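Local coordinates for IroE-like serine hydrolase (Shewanella oneidensis, PDB 3GFF), which probably hydrolyses ester bonds as a serine hydrolase of the esterase D family with an alpha/beta-hydrolase fold, at residues L141-M152 / A164-F174; F198-L206 / E244-H252. All blocks are in the same frame, centred on the assembly; numbering follows the deposited sequence.

Contact 1: L141-M152 / A164-F174; sequences LVGHSFGGLVAM and AYLALDTSLWF. With IMD (imidazole), chain D.
Ser171 and Phe146 meet because both first torsions place the outer group anti to the carbonyl carbon: Ser171 OG (chi1 -56°) swings to the start of helix 146-152, and the Phe146 ring (chi1 -77°) folds back over it. Ser171 CB then stands 4.2 Å from the centroid of the Phe146 ring, almost on the ring normal, a CH-pi contact. The far end of the same ring runs into the indole, Phe146 CZ lying 3.4 Å from Trp173 CZ2 with the planes nearly perpendicular, while Phe174 CD1 comes to its edge. Leu149 continues this apolar patch along the helix: its CD1 packs on Phe174 CB and its CD2 on the Thr170 methyl.

Leading up to these side chains, strands 141-144 and 164-168 run parallel and are joined by five backbone hydrogen bonds, the last from Ser145 N to Leu168 O (3.0 Å). With the helix over the face that carries Tyr165 and Ala167, this is the beta-alpha-beta crossover of an alpha/beta-hydrolase. The sharp strand-to-helix turn at Ser145, flanked by Gly143 and Gly147, fits a nucleophile elbow; Ser145 has the positive phi (60°) expected there. Ser145 OG is hydrogen-bonded to His247, and Asp169 to the same histidine, consistent with a Ser-His-Asp triad.

Ser145 O takes Gly148 N on one face of its carbonyl plane and Ser171 N on the other, the latter at 3.3 Å. An imidazole, probably from the crystallisation liquor, donates from N1 to Ser171 OG (3.2 Å) and lies at the Trp173 ring edge. Deeper along the helix, Ala151 O sits over one face of the Tyr165 ring, and the bent selenomethionine Met152 brings CE to 3.9 Å from Ala167 CB.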
loop_
_atom_site.group_PDB
_atom_site.type_symbol
_atom_site.label_atom_id
_atom_site.label_comp_id
_atom_site.label_asym_id
_atom_site.label_seq_id
_atom_site.Cartn_x
_atom_site.Cartn_y
_atom_site.Cartn_z
ATOM N N LEU A 141 0.695 14.593 -11.461
ATOM C CA LEU A 141 0.044 15.237 -10.312
ATOM C C LEU A 141 -0.906 14.219 -9.708
ATOM O O LEU A 141 -1.738 13.620 -10.443
ATOM C CB LEU A 141 -0.704 16.533 -10.700
ATOM C CG LEU A 141 -1.411 17.347 -9.579
ATOM C CD1 LEU A 141 -0.433 17.824 -8.509
ATOM C CD2 LEU A 141 -2.147 18.544 -10.189
ATOM N N VAL A 142 -0.772 14.017 -8.384
ATOM C CA VAL A 142 -1.628 13.112 -7.601
ATOM C C VAL A 142 -2.446 13.950 -6.578
ATOM O O VAL A 142 -1.891 14.575 -5.668
ATOM C CB VAL A 142 -0.810 11.988 -6.873
ATOM C CG1 VAL A 142 -1.726 11.047 -6.076
ATOM C CG2 VAL A 142 0.067 11.201 -7.859
ATOM N N GLY A 143 -3.762 13.994 -6.776
ATOM C CA GLY A 143 -4.661 14.744 -5.926
ATOM C C GLY A 143 -5.745 13.825 -5.389
ATOM O O GLY A 143 -6.318 13.031 -6.135
ATOM N N HIS A 144 -5.994 13.917 -4.082
ATOM C CA HIS A 144 -7.002 13.136 -3.395
ATOM C C HIS A 144 -7.984 14.091 -2.731
ATOM O O HIS A 144 -7.565 15.137 -2.179
ATOM C CB HIS A 144 -6.322 12.277 -2.332
ATOM C CG HIS A 144 -7.263 11.621 -1.380
ATOM N ND1 HIS A 144 -7.443 12.078 -0.099
ATOM C CD2 HIS A 144 -8.103 10.568 -1.533
ATOM C CE1 HIS A 144 -8.333 11.313 0.510
ATOM N NE2 HIS A 144 -8.764 10.400 -0.341
ATOM N N SER A 145 -9.267 13.738 -2.760
ATOM C CA SER A 145 -10.325 14.533 -2.135
ATOM C C SER A 145 -10.328 15.891 -2.786
ATOM O O SER A 145 -10.360 15.976 -4.019
ATOM C CB SER A 145 -10.129 14.606 -0.615
ATOM O OG SER A 145 -11.270 15.147 0.071
ATOM N N PHE A 146 -10.316 16.961 -2.003
ATOM C CA PHE A 146 -10.203 18.307 -2.585
ATOM C C PHE A 146 -8.984 18.464 -3.499
ATOM O O PHE A 146 -9.054 19.195 -4.480
ATOM C CB PHE A 146 -10.164 19.366 -1.507
ATOM C CG PHE A 146 -11.483 19.646 -0.923
ATOM C CD1 PHE A 146 -11.967 18.896 0.122
ATOM C CD2 PHE A 146 -12.256 20.672 -1.418
ATOM C CE1 PHE A 146 -13.192 19.174 0.636
ATOM C CE2 PHE A 146 -13.477 20.930 -0.898
ATOM C CZ PHE A 146 -13.951 20.210 0.103
ATOM N N GLY A 147 -7.872 17.798 -3.187
ATOM C CA GLY A 147 -6.689 17.818 -4.074
ATOM C C GLY A 147 -7.014 17.232 -5.457
ATOM O O GLY A 147 -6.363 17.550 -6.459
ATOM N N GLY A 148 -8.015 16.357 -5.523
ATOM C CA GLY A 148 -8.494 15.813 -6.792
ATOM C C GLY A 148 -9.032 16.913 -7.708
ATOM O O GLY A 148 -8.963 16.796 -8.909
ATOM N N LEU A 149 -9.578 17.974 -7.110
ATOM C CA LEU A 149 -10.140 19.113 -7.826
ATOM C C LEU A 149 -9.036 19.921 -8.467
ATOM O O LEU A 149 -9.287 20.554 -9.477
ATOM C CB LEU A 149 -10.952 20.035 -6.904
ATOM C CG LEU A 149 -12.273 19.506 -6.382
ATOM C CD1 LEU A 149 -12.791 20.382 -5.256
ATOM C CD2 LEU A 149 -13.270 19.422 -7.552
ATOM N N VAL A 150 -7.841 19.914 -7.861
ATOM C CA VAL A 150 -6.664 20.598 -8.416
ATOM C C VAL A 150 -6.255 19.888 -9.718
ATOM O O VAL A 150 -5.969 20.537 -10.737
ATOM C CB VAL A 150 -5.494 20.610 -7.444
ATOM C CG1 VAL A 150 -4.253 21.209 -8.122
ATOM C CG2 VAL A 150 -5.847 21.347 -6.153
ATOM N N ALA A 151 -6.209 18.552 -9.667
ATOM C CA ALA A 151 -5.954 17.715 -10.857
ATOM C C ALA A 151 -6.960 18.060 -11.941
ATOM O O ALA A 151 -6.569 18.347 -13.061
ATOM C CB ALA A 151 -6.018 16.226 -10.521
HETATM N N MSE A 152 -8.252 18.099 -11.599
HETATM C CA MSE A 152 -9.300 18.394 -12.600
HETATM C C MSE A 152 -9.116 19.753 -13.240
HETATM O O MSE A 152 -9.272 19.886 -14.445
HETATM C CB MSE A 152 -10.708 18.321 -11.984
HETATM C CG MSE A 152 -11.162 16.914 -11.536
HETATM SE SE MSE A 152 -10.849 15.522 -12.897
HETATM C CE MSE A 152 -11.729 14.036 -12.137
ATOM N N ALA A 164 0.136 13.741 -16.840
ATOM C CA ALA A 164 -0.682 12.691 -16.207
ATOM C C ALA A 164 -1.216 13.154 -14.894
ATOM O O ALA A 164 -0.502 13.806 -14.099
ATOM C CB ALA A 164 0.164 11.377 -15.970
ATOM N N TYR A 165 -2.440 12.732 -14.621
ATOM C CA TYR A 165 -3.124 13.069 -13.387
ATOM C C TYR A 165 -3.772 11.840 -12.749
ATOM O O TYR A 165 -4.359 10.981 -13.424
ATOM C CB TYR A 165 -4.234 14.091 -13.667
ATOM C CG TYR A 165 -3.779 15.396 -14.301
ATOM C CD1 TYR A 165 -3.341 16.434 -13.511
ATOM C CD2 TYR A 165 -3.817 15.596 -15.671
ATOM C CE1 TYR A 165 -2.918 17.624 -14.057
ATOM C CE2 TYR A 165 -3.423 16.822 -16.233
ATOM C CZ TYR A 165 -2.972 17.822 -15.400
ATOM O OH TYR A 165 -2.549 19.051 -15.842
ATOM N N LEU A 166 -3.669 11.807 -11.432
ATOM C CA LEU A 166 -4.289 10.822 -10.595
ATOM C C LEU A 166 -5.258 11.594 -9.744
ATOM O O LEU A 166 -4.826 12.411 -8.916
ATOM C CB LEU A 166 -3.288 10.043 -9.724
ATOM C CG LEU A 166 -2.796 8.741 -10.373
ATOM C CD1 LEU A 166 -1.880 9.026 -11.538
ATOM C CD2 LEU A 166 -2.140 7.811 -9.332
ATOM N N ALA A 167 -6.557 11.350 -9.962
ATOM C CA ALA A 167 -7.640 12.018 -9.205
ATOM C C ALA A 167 -8.306 10.957 -8.321
ATOM O O ALA A 167 -9.027 10.117 -8.803
ATOM C CB ALA A 167 -8.633 12.664 -10.152
ATOM N N LEU A 168 -7.991 10.985 -7.035
ATOM C CA LEU A 168 -8.409 9.959 -6.076
ATOM C C LEU A 168 -9.601 10.432 -5.217
ATOM O O LEU A 168 -9.469 11.206 -4.281
ATOM C CB LEU A 168 -7.210 9.547 -5.209
ATOM C CG LEU A 168 -5.905 9.227 -5.991
ATOM C CD1 LEU A 168 -4.698 8.890 -5.054
ATOM C CD2 LEU A 168 -6.181 8.134 -7.028
ATOM N N ASP A 169 -10.758 9.938 -5.595
ATOM C CA ASP A 169 -12.050 10.237 -4.981
ATOM C C ASP A 169 -12.280 11.722 -4.929
ATOM O O ASP A 169 -12.543 12.294 -3.893
ATOM C CB ASP A 169 -12.180 9.600 -3.619
ATOM C CG ASP A 169 -13.580 9.107 -3.359
ATOM O OD1 ASP A 169 -14.207 8.620 -4.326
ATOM O OD2 ASP A 169 -14.035 9.181 -2.207
ATOM N N THR A 170 -12.180 12.330 -6.093
ATOM C CA THR A 170 -12.320 13.795 -6.263
ATOM C C THR A 170 -13.608 14.331 -5.628
ATOM O O THR A 170 -14.681 13.739 -5.810
ATOM C CB THR A 170 -12.346 14.129 -7.754
ATOM O OG1 THR A 170 -11.169 13.576 -8.358
ATOM C CG2 THR A 170 -12.412 15.671 -8.012
ATOM N N SER A 171 -13.483 15.439 -4.895
ATOM C CA SER A 171 -14.621 16.096 -4.250
ATOM C C SER A 171 -15.410 16.954 -5.293
ATOM O O SER A 171 -15.490 18.182 -5.165
ATOM C CB SER A 171 -14.105 16.983 -3.107
ATOM O OG SER A 171 -13.318 16.240 -2.164
ATOM N N LEU A 172 -15.978 16.292 -6.303
ATOM C CA LEU A 172 -16.748 16.938 -7.362
ATOM C C LEU A 172 -18.018 17.597 -6.824
ATOM O O LEU A 172 -18.617 18.437 -7.498
ATOM C CB LEU A 172 -17.116 15.930 -8.485
ATOM C CG LEU A 172 -15.965 15.342 -9.332
ATOM C CD1 LEU A 172 -16.472 14.286 -10.391
ATOM C CD2 LEU A 172 -15.258 16.457 -10.061
ATOM N N TRP A 173 -18.464 17.188 -5.639
ATOM C CA TRP A 173 -19.608 17.829 -5.001
ATOM C C TRP A 173 -19.349 19.328 -4.707
ATOM O O TRP A 173 -20.299 20.145 -4.602
ATOM C CB TRP A 173 -19.995 17.094 -3.722
ATOM C CG TRP A 173 -18.910 17.084 -2.702
ATOM C CD1 TRP A 173 -18.010 16.096 -2.493
ATOM C CD2 TRP A 173 -18.577 18.139 -1.777
ATOM N NE1 TRP A 173 -17.156 16.443 -1.474
ATOM C CE2 TRP A 173 -17.469 17.699 -1.031
ATOM C CE3 TRP A 173 -19.113 19.406 -1.512
ATOM C CZ2 TRP A 173 -16.882 18.470 -0.035
ATOM C CZ3 TRP A 173 -18.523 20.185 -0.538
ATOM C CH2 TRP A 173 -17.418 19.706 0.200
ATOM N N PHE A 174 -18.075 19.721 -4.643
ATOM C CA PHE A 174 -17.784 21.087 -4.302
ATOM C C PHE A 174 -18.342 22.023 -5.368
ATOM O O PHE A 174 -18.084 21.853 -6.560
ATOM C CB PHE A 174 -16.306 21.342 -4.060
ATOM C CG PHE A 174 -16.021 22.763 -3.719
ATOM C CD1 PHE A 174 -16.227 23.226 -2.452
ATOM C CD2 PHE A 174 -15.658 23.652 -4.696
ATOM C CE1 PHE A 174 -16.025 24.547 -2.142
ATOM C CE2 PHE A 174 -15.437 24.974 -4.394
ATOM C CZ PHE A 174 -15.600 25.418 -3.116
HETATM N N1 IMD D . -14.840 15.465 0.573
HETATM C C2 IMD D . -15.588 14.331 0.467
HETATM N N3 IMD D . -15.839 13.846 1.719
HETATM C C4 IMD D . -15.230 14.667 2.618
HETATM C C5 IMD D . -14.606 15.694 1.891
#

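Contact 2: F198-L206 / E244-H252; sequences FMAIANNPL and EETHQSVSH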
loop_
_atom_site.group_PDB
_atom_site.type_symbol
_atom_site.label_atom_id
_atom_site.label_comp_id
_atom_site.label_asym_id
_atom_site.label_seq_id
_atom_site.Cartn_x
_atom_site.Cartn_y
_atom_site.Cartn_z
ATOM N N PHE A 198 -6.449 9.233 -14.485
ATOM C CA PHE A 198 -6.901 8.020 -13.784
ATOM C C PHE A 198 -7.785 8.504 -12.678
ATOM O O PHE A 198 -7.393 9.409 -11.922
ATOM C CB PHE A 198 -5.722 7.215 -13.210
ATOM C CG PHE A 198 -6.138 6.096 -12.264
ATOM C CD1 PHE A 198 -6.461 4.840 -12.750
ATOM C CD2 PHE A 198 -6.171 6.313 -10.894
ATOM C CE1 PHE A 198 -6.830 3.813 -11.901
ATOM C CE2 PHE A 198 -6.530 5.303 -10.036
ATOM C CZ PHE A 198 -6.874 4.042 -10.545
HETATM N N MSE A 199 -8.988 7.950 -12.569
HETATM C CA MSE A 199 -9.876 8.252 -11.437
HETATM C C MSE A 199 -10.067 7.037 -10.526
HETATM O O MSE A 199 -10.380 5.929 -11.001
HETATM C CB MSE A 199 -11.268 8.705 -11.917
HETATM C CG MSE A 199 -11.290 10.048 -12.581
HETATM SE SE MSE A 199 -13.015 10.473 -13.318
HETATM C CE MSE A 199 -14.090 10.392 -11.667
ATOM N N ALA A 200 -9.896 7.237 -9.218
ATOM C CA ALA A 200 -10.207 6.195 -8.227
ATOM C C ALA A 200 -11.539 6.661 -7.684
ATOM O O ALA A 200 -11.703 7.860 -7.426
ATOM C CB ALA A 200 -9.162 6.127 -7.080
ATOM N N ILE A 201 -12.479 5.738 -7.516
ATOM C CA ILE A 201 -13.803 6.070 -7.030
ATOM C C ILE A 201 -14.141 5.127 -5.880
ATOM O O ILE A 201 -14.283 3.919 -6.096
ATOM C CB ILE A 201 -14.896 5.960 -8.149
ATOM C CG1 ILE A 201 -14.499 6.785 -9.367
ATOM C CG2 ILE A 201 -16.278 6.407 -7.599
ATOM C CD1 ILE A 201 -15.403 6.610 -10.631
ATOM N N ALA A 202 -14.260 5.685 -4.665
ATOM C CA ALA A 202 -14.553 4.900 -3.473
ATOM C C ALA A 202 -16.071 4.785 -3.221
ATOM O O ALA A 202 -16.867 5.244 -4.024
ATOM C CB ALA A 202 -13.825 5.492 -2.246
ATOM N N ASN A 203 -16.447 4.171 -2.096
ATOM C CA ASN A 203 -17.843 3.945 -1.714
ATOM C C ASN A 203 -18.145 4.550 -0.313
ATOM O O ASN A 203 -18.553 3.833 0.609
ATOM C CB ASN A 203 -18.099 2.429 -1.739
ATOM C CG ASN A 203 -19.589 2.062 -1.581
ATOM O OD1 ASN A 203 -20.461 2.865 -1.856
ATOM N ND2 ASN A 203 -19.860 0.857 -1.106
ATOM N N ASN A 204 -17.914 5.856 -0.140
ATOM C CA ASN A 204 -18.101 6.513 1.176
ATOM C C ASN A 204 -19.603 6.630 1.479
ATOM O O ASN A 204 -20.366 7.078 0.601
ATOM C CB ASN A 204 -17.482 7.903 1.178
ATOM C CG ASN A 204 -17.176 8.421 2.581
ATOM O OD1 ASN A 204 -16.370 7.835 3.296
ATOM N ND2 ASN A 204 -17.758 9.556 2.945
ATOM N N PRO A 205 -20.039 6.199 2.685
ATOM C CA PRO A 205 -21.468 6.302 3.049
ATOM C C PRO A 205 -21.950 7.720 3.298
ATOM O O PRO A 205 -23.155 7.966 3.377
ATOM C CB PRO A 205 -21.556 5.492 4.343
ATOM C CG PRO A 205 -20.143 5.563 4.909
ATOM C CD PRO A 205 -19.246 5.561 3.746
ATOM N N LEU A 206 -21.016 8.655 3.392
ATOM C CA LEU A 206 -21.351 10.042 3.637
ATOM C C LEU A 206 -20.972 10.983 2.520
ATOM O O LEU A 206 -19.977 10.796 1.816
ATOM C CB LEU A 206 -20.653 10.518 4.904
ATOM C CG LEU A 206 -20.861 9.780 6.208
ATOM C CD1 LEU A 206 -20.051 10.502 7.293
ATOM C CD2 LEU A 206 -22.346 9.755 6.527
ATOM N N GLU A 244 -15.250 -1.491 -1.457
ATOM C CA GLU A 244 -14.817 -1.773 -0.086
ATOM C C GLU A 244 -13.883 -0.716 0.429
ATOM O O GLU A 244 -13.159 -0.950 1.354
ATOM C CB GLU A 244 -14.174 -3.154 -0.002
ATOM C CG GLU A 244 -15.012 -4.283 -0.635
ATOM C CD GLU A 244 -16.413 -4.389 -0.061
ATOM O OE1 GLU A 244 -16.580 -4.118 1.148
ATOM O OE2 GLU A 244 -17.360 -4.755 -0.819
ATOM N N GLU A 245 -13.861 0.450 -0.203
ATOM C CA GLU A 245 -13.054 1.536 0.278
ATOM C C GLU A 245 -13.912 2.755 0.637
ATOM O O GLU A 245 -15.069 2.935 0.157
ATOM C CB GLU A 245 -11.994 1.947 -0.768
ATOM C CG GLU A 245 -10.969 0.833 -1.161
ATOM C CD GLU A 245 -10.003 0.459 -0.061
ATOM O OE1 GLU A 245 -9.666 1.298 0.804
ATOM O OE2 GLU A 245 -9.554 -0.693 -0.074
ATOM N N THR A 246 -13.324 3.582 1.501
ATOM C CA THR A 246 -13.922 4.816 1.962
ATOM C C THR A 246 -13.214 5.980 1.276
ATOM O O THR A 246 -12.185 5.836 0.603
ATOM C CB THR A 246 -13.759 4.996 3.466
ATOM O OG1 THR A 246 -12.377 5.185 3.744
ATOM C CG2 THR A 246 -14.292 3.797 4.263
ATOM N N HIS A 247 -13.776 7.162 1.461
ATOM C CA HIS A 247 -13.235 8.342 0.846
ATOM C C HIS A 247 -11.783 8.587 1.275
ATOM O O HIS A 247 -10.888 8.906 0.472
ATOM C CB HIS A 247 -14.129 9.524 1.212
ATOM C CG HIS A 247 -13.578 10.832 0.799
ATOM N ND1 HIS A 247 -13.396 11.164 -0.519
ATOM C CD2 HIS A 247 -13.186 11.901 1.524
ATOM C CE1 HIS A 247 -12.900 12.386 -0.587
ATOM N NE2 HIS A 247 -12.780 12.859 0.638
ATOM N N GLN A 248 -11.540 8.415 2.553
ATOM C CA GLN A 248 -10.181 8.558 3.049
ATOM C C GLN A 248 -9.266 7.340 2.717
ATOM O O GLN A 248 -8.154 7.546 2.235
ATOM C CB GLN A 248 -10.190 8.963 4.537
ATOM C CG GLN A 248 -10.613 10.456 4.738
ATOM C CD GLN A 248 -9.608 11.462 4.136
ATOM O OE1 GLN A 248 -8.402 11.227 4.110
ATOM N NE2 GLN A 248 -10.115 12.588 3.664
ATOM N N SER A 249 -9.738 6.104 2.908
ATOM C CA SER A 249 -8.863 4.906 2.662
ATOM C C SER A 249 -8.460 4.659 1.200
ATOM O O SER A 249 -7.526 3.903 0.932
ATOM C CB SER A 249 -9.502 3.611 3.170
ATOM O OG SER A 249 -10.434 3.074 2.234
ATOM N N VAL A 250 -9.166 5.253 0.259
ATOM C CA VAL A 250 -8.882 4.954 -1.138
ATOM C C VAL A 250 -7.631 5.667 -1.672
ATOM O O VAL A 250 -7.152 5.316 -2.748
ATOM C CB VAL A 250 -10.100 5.222 -2.059
ATOM C CG1 VAL A 250 -10.181 6.734 -2.422
ATOM C CG2 VAL A 250 -10.007 4.349 -3.326
ATOM N N SER A 251 -7.076 6.622 -0.912
ATOM C CA SER A 251 -5.882 7.350 -1.346
ATOM C C SER A 251 -4.756 6.391 -1.645
ATOM O O SER A 251 -4.068 6.508 -2.686
ATOM C CB SER A 251 -5.442 8.423 -0.309
ATOM O OG SER A 251 -5.060 7.860 0.953
ATOM N N HIS A 252 -4.609 5.396 -0.779
ATOM C CA HIS A 252 -3.516 4.430 -0.907
ATOM C C HIS A 252 -3.638 3.443 -2.087
ATOM O O HIS A 252 -2.718 3.396 -2.931
ATOM C CB HIS A 252 -3.354 3.663 0.382
ATOM C CG HIS A 252 -2.067 2.897 0.476
ATOM N ND1 HIS A 252 -0.892 3.476 0.904
ATOM C CD2 HIS A 252 -1.786 1.596 0.246
ATOM C CE1 HIS A 252 0.064 2.563 0.923
ATOM N NE2 HIS A 252 -0.455 1.409 0.537
HETATM O O HOH W 1 -13.709 8.385 4.784
#
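Asn204 and His247 meet through the amide oxygen: His247 N donates to Asn204 OD1 at 3.2 Å, nearly straight at hydrogen (169°) but approaching from above the carbonyl plane. The amide also leans on the histidine's CB, with Asn204 CG 3.5 Å from His247 CB. One residue earlier, Asn203 N gives a 2.9 Å hydrogen bond to Glu245 O. Next to these polar links, Ala202 CB packs on the backbone, 3.3 Å from Thr246 O, and on Val250 CB at 3.7 Å; Ala200 CB reaches Val250 CG2 further along the strand.

The second shell sets both partners. Asn204 ND2 donates to Leu206 O close to the amide plane, which helps fix the rotation of the amide, and a water donates to OD1 while accepting from Gln248 N. On the other side, Thr246 OG1, set between the backbone N and the carbonyl carbon (chi1 67°), accepts from Ser249 N in an ST motif (2.9 Å), and Ser249 OG in turn accepts from Thr246 N. Asn203 is held further out by Pro243 and Lys217, and Glu245 reaches Tyr256 of the second subunit.

The imidazole ring of His247 leads away from Asn204 to Asp169 and Ser145, the other members of the presumed catalytic triad. One bond to its backbone N and packing on CB are consistent with a loop held on the side away from the ring, whose nitrogens bond both residues.

In the fold
Contact 1 closes before contact 2 opens along the chain, and their centres lie 12 Å apart. Both reach the large mixed sheet, where strands 164-168 and 195-201 are neighbours, so each contact supplies loops at the C-terminal ends of parallel strands. They touch directly: Asp169 OD2 lies 2.7 Å from His247 ND1, His144 NE2 is as close to His247 O, and Leu168 packs on Ala200 and Ser251. Residues 141-152 and 164-174 thus bring the probable nucleophile and acid, and residues 244-252 the histidine, into one site, as in other alpha/beta-hydrolases. Contact 2 also borders the second subunit, whereas contact 1 is buried within its own chain.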